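Local structure of bile salt hydrolase/transferase (2RLC) at residues Arg17-Glu22 with Thr275-Cys280; Phe25-Ile30 with Tyr316-Thr321; Ile229-Leu234 with Asn256-Val261; Met260-Thr265 with Thr292-Gln297. The protein hydrolyses glycine- and taurine-conjugated bile salts to free bile acids and amino acids, and also acts as a bile acid amine N-acyltransferase. One frame throughout, in Å; residues are numbered along the deposited sequence.

Contact 1 of 4, residues Arg17-Glu22 with Thr275-Cys280; sequences RNMDIE and TQYTSC. With CHD (cholic acid), chain D.
M19 faces two residues of the partner strand instead of one: its O accepts from Q276 N (2.7 Å), its N donates to Y277 O (2.8 Å), and the buried Y277 N finds no partner. This beta bulge interrupts the antiparallel pairing of strands 13-21 and 274-282, neighbours in a core sheet of the Ntn-hydrolase fold. Q276, the extra residue, turns its amide so that NE2 meets I21 O at 2.9 Å from above the carbonyl plane. On one sheet face two hydroxyls bind across: T278 OG1 donates to N18 OD1 (2.7 Å), and T275 OG1 to D20 OD1 (2.6 Å), while T275 OG1 also bonds to M260 N. R17, M19 and Y277 occupy the other face, on the side of the bound cholate. The backbone sets CB of selenomethionine M19 over one Y277 ring face, 3.6 Å from the centroid. With CG anti to N (chi1 169°), two further bends bring CE over the centre of the R17 guanidinium. That group, part of the deoxycholate site, is held by its NE on N18 O, by D68 through NH1 and by G79 O through NH2. R17 NH2 also lies 2.9 Å from cholate O26.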
# COMPACT_ATOMS: atom_id res chain seq x y z
N ARG A 17 -23.46 1.85 -13.41
CA ARG A 17 -22.97 2.06 -12.06
C ARG A 17 -23.19 0.87 -11.14
O ARG A 17 -24.09 0.05 -11.37
CB ARG A 17 -23.65 3.30 -11.45
CG ARG A 17 -25.19 3.24 -11.42
CD ARG A 17 -25.74 2.70 -10.09
NE ARG A 17 -25.32 3.52 -8.96
CZ ARG A 17 -25.86 4.70 -8.65
NH1 ARG A 17 -26.85 5.20 -9.37
NH2 ARG A 17 -25.41 5.38 -7.60
N ASN A 18 -22.35 0.80 -10.12
CA ASN A 18 -22.63 0.03 -8.92
C ASN A 18 -23.41 0.91 -7.95
O ASN A 18 -23.04 2.07 -7.74
CB ASN A 18 -21.32 -0.38 -8.23
CG ASN A 18 -20.66 -1.59 -8.86
OD1 ASN A 18 -21.27 -2.31 -9.65
ND2 ASN A 18 -19.41 -1.82 -8.50
N MSE A 19 -24.48 0.36 -7.39
CA MSE A 19 -25.21 1.00 -6.30
C MSE A 19 -24.74 0.40 -4.99
O MSE A 19 -25.02 -0.77 -4.71
CB MSE A 19 -26.72 0.80 -6.47
CG MSE A 19 -27.56 1.20 -5.25
SE MSE A 19 -27.43 3.10 -4.86
CE MSE A 19 -28.29 3.77 -6.45
N ASP A 20 -24.01 1.19 -4.20
CA ASP A 20 -23.44 0.72 -2.94
C ASP A 20 -24.14 1.39 -1.76
O ASP A 20 -23.80 2.51 -1.39
CB ASP A 20 -21.93 1.00 -2.88
CG ASP A 20 -21.18 0.47 -4.09
OD1 ASP A 20 -21.65 -0.51 -4.72
OD2 ASP A 20 -20.11 1.03 -4.40
N ILE A 21 -25.12 0.70 -1.18
CA ILE A 21 -25.88 1.20 -0.03
C ILE A 21 -26.22 0.08 0.95
O ILE A 21 -26.15 -1.10 0.60
CB ILE A 21 -27.18 1.94 -0.45
CG1 ILE A 21 -28.03 1.07 -1.38
CG2 ILE A 21 -26.86 3.31 -1.07
CD1 ILE A 21 -29.33 1.71 -1.82
N GLU A 22 -26.58 0.44 2.18
CA GLU A 22 -26.87 -0.54 3.23
C GLU A 22 -28.37 -0.80 3.43
O GLU A 22 -28.76 -1.53 4.35
CB GLU A 22 -26.20 -0.13 4.55
CG GLU A 22 -26.82 1.09 5.25
CD GLU A 22 -26.23 2.43 4.82
OE1 GLU A 22 -25.80 2.57 3.65
OE2 GLU A 22 -26.21 3.35 5.66
N THR A 275 -22.76 -3.73 -2.63
CA THR A 275 -23.20 -3.39 -3.98
C THR A 275 -24.53 -4.09 -4.21
O THR A 275 -24.59 -5.28 -4.52
CB THR A 275 -22.14 -3.78 -5.03
OG1 THR A 275 -20.95 -3.03 -4.78
CG2 THR A 275 -22.64 -3.47 -6.44
N GLN A 276 -25.60 -3.32 -4.03
CA GLN A 276 -26.96 -3.82 -4.11
C GLN A 276 -27.31 -4.23 -5.53
O GLN A 276 -27.91 -5.28 -5.75
CB GLN A 276 -27.95 -2.78 -3.59
CG GLN A 276 -27.76 -2.42 -2.12
CD GLN A 276 -28.26 -3.50 -1.16
OE1 GLN A 276 -28.79 -4.53 -1.58
NE2 GLN A 276 -28.08 -3.26 0.14
N TYR A 277 -26.94 -3.38 -6.49
CA TYR A 277 -27.11 -3.70 -7.90
C TYR A 277 -26.02 -3.08 -8.78
O TYR A 277 -25.33 -2.14 -8.38
CB TYR A 277 -28.52 -3.33 -8.41
CG TYR A 277 -28.81 -1.86 -8.61
CD1 TYR A 277 -28.44 -1.20 -9.80
CD2 TYR A 277 -29.51 -1.13 -7.65
CE1 TYR A 277 -28.73 0.15 -9.99
CE2 TYR A 277 -29.81 0.22 -7.84
CZ TYR A 277 -29.41 0.85 -9.01
OH TYR A 277 -29.71 2.18 -9.18
N THR A 278 -25.88 -3.65 -9.97
CA THR A 278 -25.02 -3.10 -11.00
C THR A 278 -25.86 -2.93 -12.26
O THR A 278 -26.43 -3.90 -12.77
CB THR A 278 -23.82 -4.03 -11.29
OG1 THR A 278 -23.06 -4.22 -10.10
CG2 THR A 278 -22.93 -3.43 -12.38
N SER A 279 -25.94 -1.70 -12.75
CA SER A 279 -26.66 -1.41 -13.98
C SER A 279 -25.70 -1.10 -15.12
O SER A 279 -24.62 -0.56 -14.90
CB SER A 279 -27.64 -0.25 -13.79
OG SER A 279 -26.97 0.95 -13.45
N CYS A 280 -26.12 -1.47 -16.32
CA CYS A 280 -25.39 -1.14 -17.53
C CYS A 280 -26.38 -0.78 -18.64
O CYS A 280 -27.21 -1.60 -19.03
CB CYS A 280 -24.51 -2.30 -17.97
SG CYS A 280 -23.57 -1.95 -19.46
C1 CHD D . -36.44 8.48 -0.12
C2 CHD D . -35.56 8.66 1.11
C3 CHD D . -35.66 10.08 1.65
O3 CHD D . -34.72 10.24 2.72
C4 CHD D . -35.34 11.10 0.56
C5 CHD D . -36.13 10.88 -0.75
C6 CHD D . -35.67 11.91 -1.80
C7 CHD D . -34.34 11.57 -2.49
O7 CHD D . -33.26 11.91 -1.61
C8 CHD D . -34.24 10.10 -2.95
C9 CHD D . -34.71 9.10 -1.87
C10 CHD D . -36.10 9.43 -1.28
C11 CHD D . -34.56 7.64 -2.33
C12 CHD D . -33.14 7.31 -2.84
O12 CHD D . -32.23 7.29 -1.74
C13 CHD D . -32.68 8.29 -3.93
C14 CHD D . -32.82 9.70 -3.36
C15 CHD D . -32.03 10.63 -4.29
C16 CHD D . -30.94 9.69 -4.86
C17 CHD D . -31.18 8.31 -4.23
C18 CHD D . -33.50 8.08 -5.22
C19 CHD D . -37.22 9.24 -2.30
C20 CHD D . -30.55 7.16 -5.04
C21 CHD D . -30.71 5.79 -4.39
C22 CHD D . -29.07 7.40 -5.37
C23 CHD D . -28.22 7.70 -4.13
O25 CHD D . -26.38 6.73 -2.99
C24 CHD D . -26.96 6.87 -4.10
O26 CHD D . -26.53 6.36 -5.15

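Contact 2 of 4, residues Phe25-Ile30 with Tyr316-Thr321; sequences FNQSII and YKYNKT. With CHD (cholic acid), chain D.
Q27 lays its CG over one face of the Y318 ring, 3.8 Å from the centroid and 20° off the normal, a CH-pi contact displaced toward the rim. The amide beyond it crosses the ring at a slant, with the two planes 59° apart and Q27 NE2 3.5 Å from Y318 CZ. Q27 gets there by tucking CG between its own N and carbonyl carbon (chi1 57°) and bending again at chi2. The fold also returns OE1 to F25 N (2.9 Å), and S24 OG bonds to the same oxygen, so the amide is held from its oxygen end. Q27 CB rests on one face of the F25 ring, and the opposite face receives cholate C21 over its centre. Next along the chain, strands 28-32 and 314-317 join antiparallel within the larger sheet of the Ntn-hydrolase fold. I29 and Y316 form a hydrogen-bonded pair, I29 N to Y316 O (3.0 Å) and Y316 N to I29 O (2.8 Å). Past the pair the chains diverge and a water spans them, donating to Q27 O and accepting from Y318 N. The Y316 ring swings to the side where its OH bonds to E306 and its body packs on V327 of the second subunit. Beyond Y318, N319 OD1 accepts from T321 N in an Asx turn.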
# COMPACT_ATOMS: atom_id res chain seq x y z
N PHE A 25 -34.21 1.22 -1.16
CA PHE A 25 -34.97 2.45 -1.37
C PHE A 25 -36.29 2.21 -2.11
O PHE A 25 -36.78 3.07 -2.83
CB PHE A 25 -34.13 3.58 -1.98
CG PHE A 25 -33.52 3.27 -3.32
CD1 PHE A 25 -32.34 2.54 -3.42
CD2 PHE A 25 -34.08 3.78 -4.49
CE1 PHE A 25 -31.75 2.28 -4.66
CE2 PHE A 25 -33.50 3.52 -5.74
CZ PHE A 25 -32.33 2.77 -5.82
N ASN A 26 -36.87 1.02 -1.88
CA ASN A 26 -38.09 0.57 -2.57
C ASN A 26 -37.97 0.72 -4.08
O ASN A 26 -38.87 1.21 -4.75
CB ASN A 26 -39.34 1.30 -2.05
CG ASN A 26 -39.67 0.96 -0.61
OD1 ASN A 26 -39.27 -0.09 -0.10
ND2 ASN A 26 -40.41 1.84 0.05
N GLN A 27 -36.82 0.30 -4.61
CA GLN A 27 -36.51 0.51 -6.01
C GLN A 27 -37.27 -0.42 -6.94
O GLN A 27 -37.63 -1.54 -6.58
CB GLN A 27 -35.00 0.40 -6.28
CG GLN A 27 -34.36 -0.92 -5.87
CD GLN A 27 -33.71 -0.86 -4.50
OE1 GLN A 27 -34.30 -0.39 -3.53
NE2 GLN A 27 -32.47 -1.35 -4.42
N SER A 28 -37.53 0.10 -8.14
CA SER A 28 -38.05 -0.67 -9.25
C SER A 28 -37.48 -0.06 -10.52
O SER A 28 -36.96 1.06 -10.49
CB SER A 28 -39.58 -0.64 -9.28
OG SER A 28 -40.06 0.68 -9.48
N ILE A 29 -37.55 -0.79 -11.62
CA ILE A 29 -37.17 -0.24 -12.92
C ILE A 29 -38.39 0.53 -13.41
O ILE A 29 -39.49 -0.02 -13.50
CB ILE A 29 -36.73 -1.34 -13.91
CG1 ILE A 29 -35.49 -2.09 -13.39
CG2 ILE A 29 -36.39 -0.73 -15.27
CD1 ILE A 29 -35.78 -3.13 -12.31
N ILE A 30 -38.20 1.81 -13.70
CA ILE A 30 -39.31 2.70 -14.04
C ILE A 30 -39.20 3.20 -15.47
O ILE A 30 -38.17 3.75 -15.87
CB ILE A 30 -39.40 3.90 -13.06
CG1 ILE A 30 -39.57 3.42 -11.62
CG2 ILE A 30 -40.54 4.85 -13.46
CD1 ILE A 30 -39.34 4.49 -10.57
N TYR A 316 -41.12 -2.27 -13.32
CA TYR A 316 -40.71 -3.67 -13.36
C TYR A 316 -40.03 -4.03 -12.05
O TYR A 316 -39.22 -3.26 -11.54
CB TYR A 316 -39.78 -3.93 -14.55
CG TYR A 316 -40.45 -3.63 -15.87
CD1 TYR A 316 -41.20 -4.60 -16.52
CD2 TYR A 316 -40.35 -2.36 -16.45
CE1 TYR A 316 -41.83 -4.33 -17.72
CE2 TYR A 316 -40.97 -2.08 -17.66
CZ TYR A 316 -41.71 -3.07 -18.29
OH TYR A 316 -42.34 -2.82 -19.48
N LYS A 317 -40.37 -5.20 -11.52
CA LYS A 317 -39.92 -5.60 -10.19
C LYS A 317 -38.43 -5.89 -10.13
O LYS A 317 -37.89 -6.65 -10.93
CB LYS A 317 -40.72 -6.81 -9.69
CG LYS A 317 -40.43 -7.18 -8.24
CD LYS A 317 -41.15 -8.44 -7.83
CE LYS A 317 -40.79 -8.82 -6.40
NZ LYS A 317 -41.52 -10.02 -5.93
N TYR A 318 -37.79 -5.27 -9.14
CA TYR A 318 -36.38 -5.46 -8.81
C TYR A 318 -36.14 -6.93 -8.48
O TYR A 318 -36.68 -7.46 -7.50
CB TYR A 318 -36.06 -4.55 -7.63
CG TYR A 318 -34.63 -4.49 -7.17
CD1 TYR A 318 -33.68 -3.73 -7.85
CD2 TYR A 318 -34.23 -5.15 -6.01
CE1 TYR A 318 -32.36 -3.66 -7.40
CE2 TYR A 318 -32.91 -5.09 -5.56
CZ TYR A 318 -31.98 -4.34 -6.26
OH TYR A 318 -30.69 -4.28 -5.80
N ASN A 319 -35.33 -7.59 -9.30
CA ASN A 319 -35.12 -9.03 -9.21
C ASN A 319 -34.07 -9.40 -8.16
O ASN A 319 -32.88 -9.12 -8.32
CB ASN A 319 -34.75 -9.61 -10.59
CG ASN A 319 -34.78 -11.13 -10.62
OD1 ASN A 319 -34.43 -11.80 -9.65
ND2 ASN A 319 -35.18 -11.69 -11.76
N LYS A 320 -34.53 -10.05 -7.09
CA LYS A 320 -33.66 -10.50 -6.00
C LYS A 320 -33.67 -12.02 -5.82
O LYS A 320 -33.33 -12.53 -4.75
CB LYS A 320 -34.08 -9.84 -4.68
CG LYS A 320 -33.88 -8.34 -4.62
CD LYS A 320 -34.45 -7.77 -3.33
CE LYS A 320 -33.57 -8.11 -2.13
NZ LYS A 320 -34.19 -7.67 -0.84
N THR A 321 -34.08 -12.73 -6.87
CA THR A 321 -34.19 -14.18 -6.82
C THR A 321 -33.15 -14.82 -7.74
O THR A 321 -33.28 -14.75 -8.97
CB THR A 321 -35.61 -14.66 -7.19
OG1 THR A 321 -36.56 -14.05 -6.32
CG2 THR A 321 -35.72 -16.18 -7.06
C1 CHD D . -36.44 8.48 -0.12
C2 CHD D . -35.56 8.66 1.11
C3 CHD D . -35.66 10.08 1.65
O3 CHD D . -34.72 10.24 2.72
C4 CHD D . -35.34 11.10 0.56
C5 CHD D . -36.13 10.88 -0.75
C6 CHD D . -35.67 11.91 -1.80
C7 CHD D . -34.34 11.57 -2.49
O7 CHD D . -33.26 11.91 -1.61
C8 CHD D . -34.24 10.10 -2.95
C9 CHD D . -34.71 9.10 -1.87
C10 CHD D . -36.10 9.43 -1.28
C11 CHD D . -34.56 7.64 -2.33
C12 CHD D . -33.14 7.31 -2.84
O12 CHD D . -32.23 7.29 -1.74
C13 CHD D . -32.68 8.29 -3.93
C14 CHD D . -32.82 9.70 -3.36
C15 CHD D . -32.03 10.63 -4.29
C16 CHD D . -30.94 9.69 -4.86
C17 CHD D . -31.18 8.31 -4.23
C18 CHD D . -33.50 8.08 -5.22
C19 CHD D . -37.22 9.24 -2.30
C20 CHD D . -30.55 7.16 -5.04
C21 CHD D . -30.71 5.79 -4.39
C22 CHD D . -29.07 7.40 -5.37
C23 CHD D . -28.22 7.70 -4.13
O25 CHD D . -26.38 6.73 -2.99
C24 CHD D . -26.96 6.87 -4.10
O26 CHD D . -26.53 6.36 -5.15
O HOH W 1 -39.29 -3.64 -7.15

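Contact 3 of 4, residues Ile229-Leu234 with Asn256-Val261; sequences IRVAFL and NNVAMV
R230 takes hold of N257 side-on with two nitrogens: NE donates to N257 OD1 (2.8 Å), and NH2 to the backbone O of the same residue (3.0 Å). The second bond is the straighter, at 163° on the hydrogen. Both oxygens lie in or near the guanidinium plane, but the amide of N257 stands 77° away from that plane, so NE approaches OD1 from above the carbonyl plane. N257 can offer both oxygens on one side because its CG lies trans to its backbone N (chi1 -177°), which brings OD1 round to the arginine. NH1 turns the other way, to P219 O and D221 O. The buried guanidinium is thus surrounded by neutral oxygens on all three of its nitrogens, which probably fixes its rotation.

Packing extends from this grip. The arginine chain runs past V258 in the opposite direction, with NH2 3.7 Å from V258 CG1. L234, one helical turn after R230, sets CD1 against the N257 amide, 3.5 Å from N257 CG, and packs also on S264 of the second subunit. V231 was modelled in two conformers; in one of them its CG1 meets V258 CG2, so this contact is doubtful. V258 further touches N18 and R227, the latter lining the glycine pocket together with M260. N256 to A259 form a type I beta turn, where the chain leaves helix 248-256. The contact thus fastens this turn to helix 224-242, in the helical layer that flanks the core sheet of the alpha-beta-beta-alpha Ntn-hydrolase fold.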
# COMPACT_ATOMS: atom_id res chain seq x y z
N ILE A 229 -9.32 4.80 -8.44
CA ILE A 229 -8.04 4.34 -9.00
C ILE A 229 -8.18 2.99 -9.71
O ILE A 229 -7.79 2.86 -10.87
CB ILE A 229 -6.93 4.27 -7.92
CG1 ILE A 229 -6.66 5.66 -7.31
CG2 ILE A 229 -5.64 3.63 -8.48
CD1 ILE A 229 -6.31 6.76 -8.32
N ARG A 230 -8.74 2.01 -9.01
CA ARG A 230 -8.89 0.66 -9.57
C ARG A 230 -9.65 0.64 -10.90
O ARG A 230 -9.15 0.11 -11.89
CB ARG A 230 -9.49 -0.32 -8.56
CG ARG A 230 -8.56 -0.66 -7.41
CD ARG A 230 -8.68 -2.13 -6.95
NE ARG A 230 -10.02 -2.49 -6.47
CZ ARG A 230 -10.51 -2.16 -5.28
NH1 ARG A 230 -9.80 -1.43 -4.42
NH2 ARG A 230 -11.73 -2.55 -4.94
N VAL A 231 -10.86 1.22 -10.93
CA VAL A 231 -11.67 1.22 -12.15
C VAL A 231 -11.05 2.04 -13.28
O VAL A 231 -11.16 1.66 -14.45
CB VAL A 231 -13.15 1.64 -11.94
CG1 VAL A 231 -13.92 0.54 -11.25
CG2 VAL A 231 -13.26 2.97 -11.18
N ALA A 232 -10.39 3.14 -12.94
CA ALA A 232 -9.71 3.98 -13.93
C ALA A 232 -8.64 3.19 -14.67
O ALA A 232 -8.57 3.24 -15.90
CB ALA A 232 -9.10 5.21 -13.26
N PHE A 233 -7.85 2.42 -13.93
CA PHE A 233 -6.77 1.63 -14.52
C PHE A 233 -7.24 0.33 -15.17
O PHE A 233 -6.70 -0.08 -16.20
CB PHE A 233 -5.64 1.40 -13.51
CG PHE A 233 -4.75 2.60 -13.34
CD1 PHE A 233 -3.69 2.83 -14.22
CD2 PHE A 233 -4.98 3.52 -12.32
CE1 PHE A 233 -2.87 3.95 -14.07
CE2 PHE A 233 -4.16 4.64 -12.17
CZ PHE A 233 -3.10 4.85 -13.04
N LEU A 234 -8.24 -0.32 -14.57
CA LEU A 234 -8.85 -1.51 -15.19
C LEU A 234 -9.48 -1.17 -16.54
O LEU A 234 -9.33 -1.92 -17.51
CB LEU A 234 -9.88 -2.16 -14.26
CG LEU A 234 -9.35 -2.89 -13.02
CD1 LEU A 234 -10.50 -3.22 -12.11
CD2 LEU A 234 -8.57 -4.14 -13.37
N ASN A 256 -17.26 -5.37 -10.95
CA ASN A 256 -17.17 -6.44 -9.94
C ASN A 256 -15.95 -6.29 -9.05
O ASN A 256 -15.98 -6.66 -7.87
CB ASN A 256 -17.13 -7.82 -10.60
CG ASN A 256 -18.49 -8.29 -11.09
OD1 ASN A 256 -19.51 -7.62 -10.91
ND2 ASN A 256 -18.51 -9.46 -11.72
N ASN A 257 -14.86 -5.77 -9.61
CA ASN A 257 -13.61 -5.57 -8.88
C ASN A 257 -13.73 -4.55 -7.74
O ASN A 257 -12.99 -4.62 -6.76
CB ASN A 257 -12.49 -5.16 -9.83
CG ASN A 257 -11.15 -5.02 -9.14
OD1 ASN A 257 -10.72 -3.90 -8.84
ND2 ASN A 257 -10.50 -6.14 -8.87
N VAL A 258 -14.66 -3.61 -7.87
CA VAL A 258 -14.87 -2.58 -6.85
C VAL A 258 -16.21 -2.72 -6.12
O VAL A 258 -16.61 -1.81 -5.37
CB VAL A 258 -14.71 -1.15 -7.42
CG1 VAL A 258 -13.26 -0.89 -7.82
CG2 VAL A 258 -15.67 -0.93 -8.59
N ALA A 259 -16.89 -3.84 -6.33
CA ALA A 259 -18.14 -4.14 -5.65
C ALA A 259 -17.90 -4.51 -4.18
O ALA A 259 -16.96 -5.25 -3.87
CB ALA A 259 -18.88 -5.27 -6.36
N MSE A 260 -18.75 -4.00 -3.30
CA MSE A 260 -18.63 -4.29 -1.87
C MSE A 260 -19.27 -5.63 -1.53
O MSE A 260 -20.32 -5.99 -2.07
CB MSE A 260 -19.27 -3.18 -1.04
CG MSE A 260 -18.55 -1.85 -1.13
SE MSE A 260 -19.58 -0.45 -0.26
CE MSE A 260 -18.63 1.10 -0.95
N VAL A 261 -18.61 -6.36 -0.63
CA VAL A 261 -19.00 -7.71 -0.26
C VAL A 261 -19.56 -7.69 1.17
O VAL A 261 -18.98 -7.04 2.05
CB VAL A 261 -17.79 -8.67 -0.36
CG1 VAL A 261 -18.21 -10.11 -0.10
CG2 VAL A 261 -17.14 -8.56 -1.74

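Contact 4 of 4, residues Met260-Thr265 with Thr292-Gln297; sequences MVRGST and TYENNQ. With SO4 (sulfate ion), chain B.
M260 sends its backbone O to the edge of the Y293 ring, 3.6 Å from CE2, while its selenomethionine side chain, modelled in two conformers, leads away from Y293 and lies by the bound glycine. V261 follows with CA near the plane of the same ring and CG1 3.9 Å from Y293 OH. R262 supplies the one hydrogen bond between the segments: its N donates to Y293 OH at 2.9 Å and 165°, and its CB sits close to the same oxygen. From there CG extends away from the backbone N (chi1 -163°) and the chain bends at chi3, standing the guanidinium perpendicular to the ring, with NH2 3.8 Å from Y293 CD1. NH1 bonds to sulfate O3 (2.7 Å), in the guanidinium plane; the ion, also held by S272, probably comes from the crystallisation liquor. E294 OE2 lies near that plane too, but at 4.1 Å from R262 NH2 it is too far for a salt bridge. G263 then turns the chain with a positive phi (103°).

On the partner side, T292 OG1 accepts from N295 N in an ST motif that curls the loop after Y293. E250 of the second subunit bonds to Y293 OH and forms a salt bridge with R262 NE, and H253 of that subunit stacks on the Y293 ring. Two loops thus meet at a subunit interface of the tetramer, next to the glycine pocket.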
# COMPACT_ATOMS: atom_id res chain seq x y z
N MSE A 260 -18.75 -4.00 -3.30
CA MSE A 260 -18.63 -4.29 -1.87
C MSE A 260 -19.27 -5.63 -1.53
O MSE A 260 -20.32 -5.99 -2.07
CB MSE A 260 -19.27 -3.18 -1.04
CG MSE A 260 -18.55 -1.85 -1.13
SE MSE A 260 -19.58 -0.45 -0.26
CE MSE A 260 -18.63 1.10 -0.95
N VAL A 261 -18.61 -6.36 -0.63
CA VAL A 261 -19.00 -7.71 -0.26
C VAL A 261 -19.56 -7.69 1.17
O VAL A 261 -18.98 -7.04 2.05
CB VAL A 261 -17.79 -8.67 -0.36
CG1 VAL A 261 -18.21 -10.11 -0.10
CG2 VAL A 261 -17.14 -8.56 -1.74
N ARG A 262 -20.67 -8.39 1.38
CA ARG A 262 -21.34 -8.42 2.68
C ARG A 262 -20.37 -8.77 3.81
O ARG A 262 -19.59 -9.71 3.70
CB ARG A 262 -22.49 -9.43 2.67
CG ARG A 262 -23.49 -9.24 3.81
CD ARG A 262 -24.51 -10.37 3.86
NE ARG A 262 -25.37 -10.40 2.68
CZ ARG A 262 -26.49 -9.69 2.53
NH1 ARG A 262 -26.90 -8.87 3.49
NH2 ARG A 262 -27.19 -9.81 1.41
N GLY A 263 -20.43 -7.98 4.89
CA GLY A 263 -19.64 -8.25 6.09
C GLY A 263 -18.39 -7.40 6.30
O GLY A 263 -18.02 -7.15 7.45
N SER A 264 -17.76 -6.97 5.21
CA SER A 264 -16.44 -6.31 5.28
C SER A 264 -16.45 -4.78 5.21
O SER A 264 -15.43 -4.15 5.51
CB SER A 264 -15.49 -6.89 4.22
OG SER A 264 -16.12 -6.98 2.96
N THR A 265 -17.57 -4.20 4.81
CA THR A 265 -17.72 -2.75 4.79
C THR A 265 -18.89 -2.39 5.70
O THR A 265 -20.03 -2.22 5.26
CB THR A 265 -17.93 -2.20 3.35
OG1 THR A 265 -16.85 -2.63 2.51
CG2 THR A 265 -17.97 -0.67 3.34
N THR A 292 -28.27 -7.96 -9.48
CA THR A 292 -28.32 -7.56 -8.08
C THR A 292 -27.41 -8.42 -7.23
O THR A 292 -26.88 -9.43 -7.69
CB THR A 292 -29.75 -7.64 -7.51
OG1 THR A 292 -30.18 -9.01 -7.47
CG2 THR A 292 -30.73 -6.81 -8.35
N TYR A 293 -27.23 -8.01 -5.97
CA TYR A 293 -26.41 -8.77 -5.05
C TYR A 293 -26.95 -10.19 -4.87
O TYR A 293 -26.19 -11.16 -4.80
CB TYR A 293 -26.32 -8.05 -3.70
CG TYR A 293 -25.21 -8.57 -2.83
CD1 TYR A 293 -25.41 -9.66 -1.99
CD2 TYR A 293 -23.94 -7.98 -2.87
CE1 TYR A 293 -24.39 -10.15 -1.20
CE2 TYR A 293 -22.91 -8.46 -2.08
CZ TYR A 293 -23.14 -9.55 -1.25
OH TYR A 293 -22.12 -10.04 -0.47
N GLU A 294 -28.28 -10.30 -4.84
CA GLU A 294 -28.95 -11.59 -4.65
C GLU A 294 -29.00 -12.42 -5.93
O GLU A 294 -28.85 -13.65 -5.88
CB GLU A 294 -30.35 -11.37 -4.08
CG GLU A 294 -30.38 -10.82 -2.65
CD GLU A 294 -30.14 -9.32 -2.56
OE1 GLU A 294 -30.19 -8.62 -3.60
OE2 GLU A 294 -29.91 -8.84 -1.43
N ASN A 295 -29.21 -11.76 -7.06
CA ASN A 295 -29.30 -12.44 -8.36
C ASN A 295 -28.33 -11.84 -9.38
O ASN A 295 -28.57 -10.76 -9.92
CB ASN A 295 -30.74 -12.41 -8.91
CG ASN A 295 -30.87 -13.10 -10.26
OD1 ASN A 295 -30.01 -13.88 -10.67
ND2 ASN A 295 -31.97 -12.83 -10.96
N ASN A 296 -27.24 -12.56 -9.64
CA ASN A 296 -26.18 -12.06 -10.51
C ASN A 296 -26.48 -12.17 -12.00
O ASN A 296 -25.72 -11.65 -12.81
CB ASN A 296 -24.85 -12.75 -10.18
CG ASN A 296 -24.85 -14.22 -10.55
OD1 ASN A 296 -25.82 -14.94 -10.30
ND2 ASN A 296 -23.76 -14.68 -11.16
N GLN A 297 -27.56 -12.86 -12.38
CA GLN A 297 -27.92 -12.91 -13.80
C GLN A 297 -28.35 -11.53 -14.27
O GLN A 297 -29.10 -10.83 -13.59
CB GLN A 297 -29.02 -13.94 -14.12
CG GLN A 297 -29.20 -14.10 -15.63
CD GLN A 297 -30.39 -14.94 -16.06
OE1 GLN A 297 -31.43 -14.98 -15.40
NE2 GLN A 297 -30.25 -15.60 -17.21
S SO4 B . -26.06 -7.12 7.04
O1 SO4 B . -24.74 -7.35 7.60
O2 SO4 B . -26.40 -5.71 7.22
O3 SO4 B . -26.04 -7.44 5.62
O4 SO4 B . -27.04 -7.96 7.72

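Overall arrangement
From the N terminus, strand 13-21 enters contact 1 and is joined by 275-280 only after 252 intervening residues. Strand 28-32 follows and opens contact 2, whose loop closes later still, at 316-321, so contacts 1 and 2 cross. Contact 3, between helix 224-242 and the loop after helix 248-256, closes a short loop nested inside both. Contact 4 starts on the same loop, sharing M260 and V261 with contact 3; it crosses contact 1 and nests within contact 2. Contact 1 touches the other three, with Q276 O on Y293 N and Y277 on F25; T292 and N295 of contact 4 meet N319 of contact 2. Core sheet, second sheet, helical layer and subunit interfaces are thereby tied together.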